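Long-range contacts in VESB protease (Vibrio cholerae, PDB 4LK4), which probably cleaves peptide bonds as a secreted trypsin-like serine endopeptidase of the peptidase S1 family, carrying an additional Ig-like domain: residues Val29-Ala35 and Arg83-Gln87; Ala72-Asn76 and Phe151-Leu155; Arg323-Phe329 and Ser344-Thr350. The protein carries 1 engineered substitution. All coordinates share one frame; numbering follows the deposited sequence.

How the interactions relate
Interactions 1 and 2 both lie in the trypsin-like part of the chain, with centres about 15 Å apart, and they touch: A35 CB of interaction 1 packs on L75 O of interaction 2 at 3.3 Å. Their segments alternate along the sequence; interaction 1 sits on the six-stranded barrel, and interaction 2 joins the loops after strand 66-70 and before strand 156-162. Interaction 3 follows later, in the Ig-like domain. Its centre is about 30 Å from that of interaction 1, with nearest atoms about 13 Å apart, and about 40 Å from that of interaction 2, on the opposite side of the chain's centre. R345 of interaction 3 nevertheless reaches L93 O in the trypsin-like part.

Interaction 1. Residues Val29-Ala35 and Arg83-Gln87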
loop_
_atom_site.group_PDB
_atom_site.type_symbol
_atom_site.label_atom_id
_atom_site.label_comp_id
_atom_site.label_asym_id
_atom_site.label_seq_id
_atom_site.Cartn_x
_atom_site.Cartn_y
_atom_site.Cartn_z
ATOM N N VAL A 29 7.896 10.079 5.327
ATOM C CA VAL A 29 8.098 11.472 5.682
ATOM C C VAL A 29 7.989 12.324 4.451
ATOM O O VAL A 29 8.310 11.870 3.356
ATOM C CB VAL A 29 9.432 11.700 6.412
ATOM C CG1 VAL A 29 9.629 10.622 7.473
ATOM C CG2 VAL A 29 10.590 11.656 5.469
ATOM N N LYS A 30 7.538 13.554 4.658
ATOM C CA LYS A 30 7.347 14.498 3.602
ATOM C C LYS A 30 8.693 14.827 2.991
ATOM O O LYS A 30 9.654 15.076 3.708
ATOM C CB LYS A 30 6.664 15.758 4.138
ATOM C CG LYS A 30 6.545 16.874 3.104
ATOM C CD LYS A 30 5.442 17.863 3.463
ATOM C CE LYS A 30 5.457 19.077 2.534
ATOM N NZ LYS A 30 6.339 20.133 3.118
ATOM N N ARG A 31 8.751 14.829 1.654
ATOM C CA ARG A 31 9.984 15.094 0.954
ATOM C C ARG A 31 10.469 16.510 1.186
ATOM O O ARG A 31 9.683 17.460 1.142
ATOM C CB ARG A 31 9.828 14.873 -0.554
ATOM C CG ARG A 31 11.186 14.927 -1.260
ATOM C CD ARG A 31 11.151 14.418 -2.667
ATOM N NE ARG A 31 10.565 13.095 -2.780
ATOM C CZ ARG A 31 10.315 12.502 -3.946
ATOM N NH1 ARG A 31 10.595 13.125 -5.078
ATOM N NH2 ARG A 31 9.762 11.301 -3.986
ATOM N N GLY A 32 11.779 16.641 1.406
ATOM C CA GLY A 32 12.420 17.948 1.617
ATOM C C GLY A 32 12.284 18.446 3.049
ATOM O O GLY A 32 12.806 19.500 3.390
ATOM N N ALA A 33 11.572 17.710 3.898
ATOM C CA ALA A 33 11.423 18.123 5.281
ATOM C C ALA A 33 12.284 17.303 6.290
ATOM O O ALA A 33 12.738 16.193 6.021
ATOM C CB ALA A 33 9.970 18.082 5.667
ATOM N N ASP A 34 12.537 17.919 7.435
ATOM C CA ASP A 34 13.157 17.269 8.574
ATOM C C ASP A 34 12.344 16.000 8.896
ATOM O O ASP A 34 11.116 16.000 8.846
ATOM C CB ASP A 34 13.207 18.252 9.765
ATOM C CG ASP A 34 13.565 17.570 11.062
ATOM O OD1 ASP A 34 14.771 17.457 11.324
ATOM O OD2 ASP A 34 12.658 17.086 11.798
ATOM N N ALA A 35 13.038 14.907 9.188
ATOM C CA ALA A 35 12.380 13.590 9.339
ATOM C C ALA A 35 11.345 13.578 10.457
ATOM O O ALA A 35 10.266 13.052 10.277
ATOM C CB ALA A 35 13.415 12.491 9.579
ATOM N N ARG A 83 17.264 6.933 4.076
ATOM C CA ARG A 83 16.207 7.785 3.558
ATOM C C ARG A 83 16.212 7.686 2.049
ATOM O O ARG A 83 17.236 7.938 1.431
ATOM C CB ARG A 83 16.425 9.240 3.978
ATOM C CG ARG A 83 15.286 10.138 3.562
ATOM C CD ARG A 83 15.204 11.372 4.429
ATOM N NE ARG A 83 14.150 12.257 3.972
ATOM C CZ ARG A 83 13.719 13.328 4.629
ATOM N NH1 ARG A 83 14.233 13.648 5.831
ATOM N NH2 ARG A 83 12.751 14.076 4.093
ATOM N N ILE A 84 15.078 7.296 1.471
ATOM C CA ILE A 84 14.979 7.066 0.031
ATOM C C ILE A 84 13.689 7.690 -0.541
ATOM O O ILE A 84 12.621 7.607 0.056
ATOM C CB ILE A 84 14.945 5.560 -0.256
ATOM C CG1 ILE A 84 16.134 4.876 0.402
ATOM C CG2 ILE A 84 14.973 5.277 -1.753
ATOM C CD1 ILE A 84 16.209 3.405 0.060
ATOM N N ALA A 85 13.769 8.261 -1.728
ATOM C CA ALA A 85 12.570 8.843 -2.344
ATOM C C ALA A 85 11.585 7.795 -2.855
ATOM O O ALA A 85 11.971 6.731 -3.343
ATOM C CB ALA A 85 12.950 9.774 -3.491
ATOM N N ALA A 86 10.306 8.120 -2.744
ATOM C CA ALA A 86 9.279 7.330 -3.367
ATOM C C ALA A 86 9.266 7.688 -4.852
ATOM O O ALA A 86 9.515 8.849 -5.220
ATOM C CB ALA A 86 7.948 7.636 -2.728
ATOM N N GLN A 87 9.031 6.711 -5.717
ATOM C CA GLN A 87 8.817 7.053 -7.111
ATOM C C GLN A 87 7.446 6.635 -7.617
ATOM O O GLN A 87 6.891 7.334 -8.463
ATOM C CB GLN A 87 9.947 6.556 -8.022
ATOM C CG GLN A 87 9.826 5.134 -8.524
ATOM C CD GLN A 87 10.959 4.758 -9.474
ATOM O OE1 GLN A 87 11.813 5.591 -9.808
ATOM N NE2 GLN A 87 10.972 3.489 -9.909
#
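R83 reaches across to the turn at K30-A33 and grips one carbonyl oxygen with two nitrogens. Its NH1 and NH2 both donate to A33 O, at 3.0 and 2.9 Å, in an end-on approach that keeps the oxygen close to the guanidinium plane. NH2 arrives on a lone pair within the carbonyl plane; NH1 comes nearly along the C=O axis. Sharing one acceptor bends both bonds, and even the straighter one, from NH2, has an N-H...O angle of 147°. The long reach follows from an extended chain, CG anti to N (chi1 -175°) and no bend before NE. NH2 of R83 also forms a salt bridge with D67, which helps to fix the rotation of the group.

The second polar link is weaker. R31 NH2 makes a weak hydrogen bond to A86 O, 2.8 Å long with an N-H...O angle of 126°; the same nitrogen has its stronger partner in V66 O.

The first segment leaves strand 25-30 after K30 and the second lies on strand 82-91, both strands of the six-stranded antiparallel barrel of the trypsin-like fold, yet not paired with each other. Strand 66-70 runs between them, its backbone bonded to V29 through D67 and to I84 through V68. The two arginines therefore bridge across an intervening strand. At the end of strand 25-30, from K30 to A33, the chain makes a type II turn, closed by A33 N to K30 O at 3.3 Å, with G32 taking the positive phi.

Apolar contacts lie against the flat ends of the arginines. V29 CG2 sits over one face of the R83 guanidinium, off toward its rim, 3.5 Å from R83 NH2. A85 CB lies similarly over a face of the R31 guanidinium, 3.6 Å from R31 NH2. A35 CB comes within 4.0 Å of R83 NH1.

Interaction 2. Residues Ala72-Asn76 and Phe151-Leu155; sequences AYDLN and FTPIL
D74 and I154 face each other as a single beta bridge, their CA atoms 4.6 Å apart, with neither segment forming a regular strand. The segments are loops of the trypsin-like domain, one after strand 66-70 and the other before strand 156-162. The chains run in opposite directions, Y73 beside L155 and L75 beside P153. Two backbone bonds flank the bridge. L75 N donates to P153 O at 2.7 Å along an almost straight path (171°); L155 N donates to Y73 O at 3.0 Å and is more bent, at 142°. W140 NE1 also bonds to Y73 O, and weakly to P153 O, so one indole nitrogen serves both carbonyls of the bridge.

On the Y73 side, the ring spans two residues of the other segment. Y73 CD1 lies 3.8 Å from L155 CB, and I154 CG2 sits 3.8 Å from Y73 CZ at the far end of the ring. The CG of Y73 is anti to its backbone N (chi1 177°), which swings the ring across the L155 side chain at roughly a right angle and across I154 obliquely; its hydroxyl bonds to A17 O. D74 shares I154: the CD1 of I154 packs against CB and CG of the aspartate.

D74 OD1 turns back on its own segment and accepts from N76 N at 2.9 Å, met from above the carboxylate plane: an Asx turn. The same oxygen lies 3.8 Å from P153 CB, the two side chains running side by side.

L75 CD1 meets the edge of the F151 ring, near its plane, 4.2 Å from CE2, while F151 packs edge-to-face with Y36 of helix 35-38.

Across the two segments no salt bridge forms; main-chain bonds fix which residues face each other, and the side chains add apolar packing, with the D74 carboxylate tied to N76 N of its own loop.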
loop_
_atom_site.group_PDB
_atom_site.type_symbol
_atom_site.label_atom_id
_atom_site.label_comp_id
_atom_site.label_asym_id
_atom_site.label_seq_id
_atom_site.Cartn_x
_atom_site.Cartn_y
_atom_site.Cartn_z
ATOM N N ALA A 72 14.354 3.305 10.364
ATOM C CA ALA A 72 14.309 4.535 11.175
ATOM C C ALA A 72 14.093 4.130 12.623
ATOM O O ALA A 72 13.490 3.094 12.876
ATOM C CB ALA A 72 13.163 5.440 10.692
ATOM N N TYR A 73 14.583 4.927 13.560
ATOM C CA TYR A 73 14.313 4.696 14.970
ATOM C C TYR A 73 14.122 6.005 15.734
ATOM O O TYR A 73 13.026 6.294 16.186
ATOM C CB TYR A 73 15.409 3.854 15.584
ATOM C CG TYR A 73 15.206 3.655 17.044
ATOM C CD1 TYR A 73 14.289 2.724 17.497
ATOM C CD2 TYR A 73 15.887 4.415 17.971
ATOM C CE1 TYR A 73 14.085 2.534 18.842
ATOM C CE2 TYR A 73 15.663 4.261 19.330
ATOM C CZ TYR A 73 14.768 3.308 19.751
ATOM O OH TYR A 73 14.516 3.109 21.079
ATOM N N ASP A 74 15.174 6.789 15.886
ATOM C CA ASP A 74 15.088 8.167 16.435
ATOM C C ASP A 74 14.992 9.092 15.238
ATOM O O ASP A 74 15.976 9.283 14.502
ATOM C CB ASP A 74 16.325 8.501 17.237
ATOM C CG ASP A 74 16.363 9.958 17.749
ATOM O OD1 ASP A 74 15.506 10.764 17.308
ATOM O OD2 ASP A 74 17.301 10.267 18.582
ATOM N N LEU A 75 13.816 9.666 15.015
ATOM C CA LEU A 75 13.629 10.441 13.784
ATOM C C LEU A 75 14.562 11.654 13.693
ATOM O O LEU A 75 14.819 12.128 12.599
ATOM C CB LEU A 75 12.162 10.850 13.589
ATOM C CG LEU A 75 11.200 9.671 13.422
ATOM C CD1 LEU A 75 9.787 10.082 13.676
ATOM C CD2 LEU A 75 11.277 9.083 12.051
ATOM N N ASN A 76 15.066 12.137 14.825
ATOM C CA ASN A 76 16.020 13.237 14.839
ATOM C C ASN A 76 17.476 12.849 14.534
ATOM O O ASN A 76 18.366 13.705 14.552
ATOM C CB ASN A 76 15.973 13.939 16.197
ATOM C CG ASN A 76 14.986 15.069 16.243
ATOM O OD1 ASN A 76 14.576 15.602 15.220
ATOM N ND2 ASN A 76 14.601 15.446 17.436
ATOM N N PHE A 151 3.896 14.398 19.337
ATOM C CA PHE A 151 4.496 13.061 19.396
ATOM C C PHE A 151 6.065 12.944 19.430
ATOM O O PHE A 151 6.820 13.790 18.976
ATOM C CB PHE A 151 3.946 12.142 18.283
ATOM C CG PHE A 151 4.629 12.343 16.933
ATOM C CD1 PHE A 151 4.198 13.367 16.044
ATOM C CD2 PHE A 151 5.725 11.545 16.549
ATOM C CE1 PHE A 151 4.839 13.574 14.813
ATOM C CE2 PHE A 151 6.364 11.759 15.319
ATOM C CZ PHE A 151 5.923 12.778 14.446
ATOM N N THR A 152 6.533 11.829 19.951
ATOM C CA THR A 152 7.946 11.614 20.213
ATOM C C THR A 152 8.738 11.136 19.010
ATOM O O THR A 152 8.216 10.397 18.201
ATOM C CB THR A 152 8.035 10.577 21.337
ATOM O OG1 THR A 152 7.960 11.297 22.559
ATOM C CG2 THR A 152 9.245 9.787 21.350
ATOM N N PRO A 153 10.037 11.462 18.950
ATOM C CA PRO A 153 10.786 11.060 17.777
ATOM C C PRO A 153 11.234 9.613 17.783
ATOM O O PRO A 153 11.835 9.157 16.821
ATOM C CB PRO A 153 11.976 12.025 17.779
ATOM C CG PRO A 153 12.150 12.409 19.192
ATOM C CD PRO A 153 10.852 12.239 19.896
ATOM N N ILE A 154 10.918 8.900 18.848
ATOM C CA ILE A 154 11.423 7.549 19.100
ATOM C C ILE A 154 10.342 6.503 18.764
ATOM O O ILE A 154 9.169 6.605 19.180
ATOM C CB ILE A 154 11.827 7.403 20.586
ATOM C CG1 ILE A 154 12.779 8.527 21.005
ATOM C CG2 ILE A 154 12.431 6.030 20.915
ATOM C CD1 ILE A 154 14.223 8.309 20.637
ATOM N N LEU A 155 10.757 5.483 18.035
ATOM C CA LEU A 155 9.870 4.386 17.690
ATOM C C LEU A 155 9.314 3.721 18.949
ATOM O O LEU A 155 10.053 3.350 19.839
ATOM C CB LEU A 155 10.627 3.380 16.816
ATOM C CG LEU A 155 9.879 2.134 16.363
ATOM C CD1 LEU A 155 8.729 2.503 15.433
ATOM C CD2 LEU A 155 10.839 1.169 15.698
#

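Interaction 3. Residues Arg323-Phe329 and Ser344-Thr350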
loop_
_atom_site.group_PDB
_atom_site.type_symbol
_atom_site.label_atom_id
_atom_site.label_comp_id
_atom_site.label_asym_id
_atom_site.label_seq_id
_atom_site.Cartn_x
_atom_site.Cartn_y
_atom_site.Cartn_z
ATOM N N ARG A 323 -21.722 12.827 -14.762
ATOM C CA ARG A 323 -21.543 11.682 -13.872
ATOM C C ARG A 323 -20.072 11.442 -13.527
ATOM O O ARG A 323 -19.183 12.167 -13.979
ATOM C CB ARG A 323 -22.159 10.418 -14.502
ATOM C CG ARG A 323 -21.650 10.070 -15.896
ATOM C CD ARG A 323 -22.402 8.865 -16.454
ATOM N NE ARG A 323 -21.561 7.963 -17.252
ATOM C CZ ARG A 323 -20.593 7.178 -16.759
ATOM N NH1 ARG A 323 -20.295 7.189 -15.464
ATOM N NH2 ARG A 323 -19.896 6.382 -17.569
ATOM N N GLN A 324 -19.834 10.432 -12.701
ATOM C CA GLN A 324 -18.487 9.993 -12.402
ATOM C C GLN A 324 -18.021 8.963 -13.403
ATOM O O GLN A 324 -18.695 7.971 -13.637
ATOM C CB GLN A 324 -18.449 9.346 -11.045
ATOM C CG GLN A 324 -19.046 10.197 -9.949
ATOM C CD GLN A 324 -18.537 9.772 -8.583
ATOM O OE1 GLN A 324 -17.319 9.752 -8.332
ATOM N NE2 GLN A 324 -19.463 9.404 -7.699
ATOM N N TYR A 325 -16.854 9.191 -13.975
ATOM C CA TYR A 325 -16.249 8.228 -14.868
ATOM C C TYR A 325 -15.101 7.574 -14.128
ATOM O O TYR A 325 -14.260 8.254 -13.552
ATOM C CB TYR A 325 -15.731 8.911 -16.143
ATOM C CG TYR A 325 -16.817 9.460 -17.031
ATOM C CD1 TYR A 325 -17.463 10.664 -16.725
ATOM C CD2 TYR A 325 -17.197 8.791 -18.195
ATOM C CE1 TYR A 325 -18.456 11.170 -17.553
ATOM C CE2 TYR A 325 -18.187 9.300 -19.030
ATOM C CZ TYR A 325 -18.810 10.482 -18.700
ATOM O OH TYR A 325 -19.791 10.971 -19.516
ATOM N N GLN A 326 -15.089 6.247 -14.133
ATOM C CA GLN A 326 -13.999 5.494 -13.566
ATOM C C GLN A 326 -13.773 4.243 -14.370
ATOM O O GLN A 326 -14.532 3.276 -14.247
ATOM C CB GLN A 326 -14.296 5.112 -12.121
ATOM C CG GLN A 326 -13.079 4.547 -11.401
ATOM C CD GLN A 326 -13.393 4.144 -9.982
ATOM O OE1 GLN A 326 -13.095 4.881 -9.035
ATOM N NE2 GLN A 326 -14.012 2.986 -9.822
ATOM N N TYR A 327 -12.724 4.256 -15.187
ATOM C CA TYR A 327 -12.415 3.109 -16.036
ATOM C C TYR A 327 -11.079 2.484 -15.687
ATOM O O TYR A 327 -10.058 3.156 -15.674
ATOM C CB TYR A 327 -12.414 3.488 -17.519
ATOM C CG TYR A 327 -13.719 4.005 -18.035
ATOM C CD1 TYR A 327 -14.894 3.285 -17.861
ATOM C CD2 TYR A 327 -13.785 5.201 -18.736
ATOM C CE1 TYR A 327 -16.106 3.753 -18.374
ATOM C CE2 TYR A 327 -14.985 5.672 -19.240
ATOM C CZ TYR A 327 -16.143 4.953 -19.048
ATOM O OH TYR A 327 -17.336 5.433 -19.552
ATOM N N ASP A 328 -11.119 1.179 -15.465
ATOM C CA ASP A 328 -9.956 0.370 -15.177
ATOM C C ASP A 328 -9.578 -0.487 -16.358
ATOM O O ASP A 328 -10.416 -1.159 -16.939
ATOM C CB ASP A 328 -10.275 -0.531 -13.991
ATOM C CG ASP A 328 -10.466 0.265 -12.708
ATOM O OD1 ASP A 328 -10.160 1.478 -12.741
ATOM O OD2 ASP A 328 -10.900 -0.291 -11.675
ATOM N N PHE A 329 -8.309 -0.462 -16.713
ATOM C CA PHE A 329 -7.812 -1.300 -17.790
ATOM C C PHE A 329 -6.491 -1.950 -17.387
ATOM O O PHE A 329 -5.751 -1.442 -16.547
ATOM C CB PHE A 329 -7.639 -0.488 -19.073
ATOM C CG PHE A 329 -6.751 0.699 -18.904
ATOM C CD1 PHE A 329 -7.259 1.893 -18.437
ATOM C CD2 PHE A 329 -5.400 0.609 -19.181
ATOM C CE1 PHE A 329 -6.436 2.985 -18.259
ATOM C CE2 PHE A 329 -4.572 1.692 -19.020
ATOM C CZ PHE A 329 -5.089 2.886 -18.548
ATOM N N SER A 344 -4.402 -0.178 -14.474
ATOM C CA SER A 344 -4.445 1.278 -14.322
ATOM C C SER A 344 -5.872 1.785 -14.337
ATOM O O SER A 344 -6.784 1.036 -14.639
ATOM C CB SER A 344 -3.684 1.939 -15.449
ATOM O OG SER A 344 -2.329 1.548 -15.431
ATOM N N ARG A 345 -6.049 3.061 -14.005
ATOM C CA ARG A 345 -7.366 3.655 -13.844
ATOM C C ARG A 345 -7.341 5.096 -14.297
ATOM O O ARG A 345 -6.427 5.827 -13.997
ATOM C CB ARG A 345 -7.799 3.626 -12.395
ATOM C CG ARG A 345 -8.975 4.548 -12.080
ATOM C CD ARG A 345 -9.492 4.374 -10.659
ATOM N NE ARG A 345 -10.117 3.069 -10.522
ATOM C CZ ARG A 345 -10.420 2.482 -9.366
ATOM N NH1 ARG A 345 -10.168 3.088 -8.190
ATOM N NH2 ARG A 345 -10.965 1.262 -9.374
ATOM N N ILE A 346 -8.347 5.479 -15.056
ATOM C CA ILE A 346 -8.567 6.853 -15.403
ATOM C C ILE A 346 -9.905 7.232 -14.807
ATOM O O ILE A 346 -10.881 6.502 -14.900
ATOM C CB ILE A 346 -8.543 7.074 -16.920
ATOM C CG1 ILE A 346 -8.624 8.548 -17.236
ATOM C CG2 ILE A 346 -9.679 6.343 -17.631
ATOM C CD1 ILE A 346 -8.190 8.846 -18.641
ATOM N N GLN A 347 -9.935 8.383 -14.186
ATOM C CA GLN A 347 -11.075 8.780 -13.429
ATOM C C GLN A 347 -11.240 10.277 -13.541
ATOM O O GLN A 347 -10.244 11.006 -13.595
ATOM C CB GLN A 347 -10.851 8.416 -11.968
ATOM C CG GLN A 347 -11.990 8.820 -11.053
ATOM C CD GLN A 347 -11.883 8.185 -9.669
ATOM O OE1 GLN A 347 -11.073 7.285 -9.428
ATOM N NE2 GLN A 347 -12.708 8.664 -8.752
ATOM N N LEU A 348 -12.500 10.710 -13.529
ATOM C CA LEU A 348 -12.877 12.117 -13.598
ATOM C C LEU A 348 -14.342 12.287 -13.230
ATOM O O LEU A 348 -15.088 11.313 -13.128
ATOM C CB LEU A 348 -12.639 12.651 -15.008
ATOM C CG LEU A 348 -13.420 11.952 -16.120
ATOM C CD1 LEU A 348 -14.478 12.898 -16.649
ATOM C CD2 LEU A 348 -12.482 11.556 -17.238
ATOM N N ASP A 349 -14.757 13.531 -13.035
ATOM C CA ASP A 349 -16.122 13.806 -12.599
ATOM C C ASP A 349 -16.678 15.072 -13.248
ATOM O O ASP A 349 -15.967 16.083 -13.319
ATOM C CB ASP A 349 -16.162 13.933 -11.073
ATOM C CG ASP A 349 -17.552 13.706 -10.502
ATOM O OD1 ASP A 349 -18.561 14.107 -11.121
ATOM O OD2 ASP A 349 -17.643 13.107 -9.412
ATOM N N THR A 350 -17.954 15.009 -13.664
ATOM C CA THR A 350 -18.663 16.136 -14.317
ATOM C C THR A 350 -20.011 16.468 -13.629
ATOM O O THR A 350 -20.506 15.708 -12.778
ATOM C CB THR A 350 -18.909 15.839 -15.827
ATOM O OG1 THR A 350 -19.680 14.642 -15.969
ATOM C CG2 THR A 350 -17.593 15.640 -16.606
#
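D328 and R345 form a salt bridge across the antiparallel beta hairpin of strands 324-335 and 338-349 in the Ig-like domain. The arginine meets the carboxylate side-on: R345 NE donates to D328 OD1 at 2.7 Å and R345 NH2 to D328 OD2 at 2.8 Å. Its CG is anti to the backbone N (chi1 164°), and a bend at chi3 (-68°) turns NE and NH2 to the carboxylate. Both oxygens use their syn lone pairs, and the two flat groups are nearly coplanar. The Q326 amide plane stacks on one face of this guanidinium, its CD 3.4 Å above the R345 plane and over its centre. Two bonds and a stacked group thus hold the arginine flat, and its NH2 has a further acceptor in L93 O of the trypsin-like part.

On the other face of the sheet, F329, Y327, Y325, S344, I346 and L348 pack inward. S344 CB lies over the F329 ring in a CH-pi contact, 4.0 Å from its centroid, while S344 OG bonds to Y270 OH and D251 O. The F329 ring meets F268 edge-to-face. Further along, Y325 CD1 touches L348 CD1 at 3.7 Å.

Beneath these side chains, the backbones hold the register. Y325 with L348, Y327 with I346 and F329 with S344 are hydrogen-bonded pairs, each linked in both directions. On its other side, strand 338-349 bonds through R345, Q347 and D349 to strand 248-258.

At the open end of the hairpin, T350 N donates to R323 O, and R323 N donates to T350 OG1 at 3.0 Å and 162°, the same hydroxyl being bonded to H321 O.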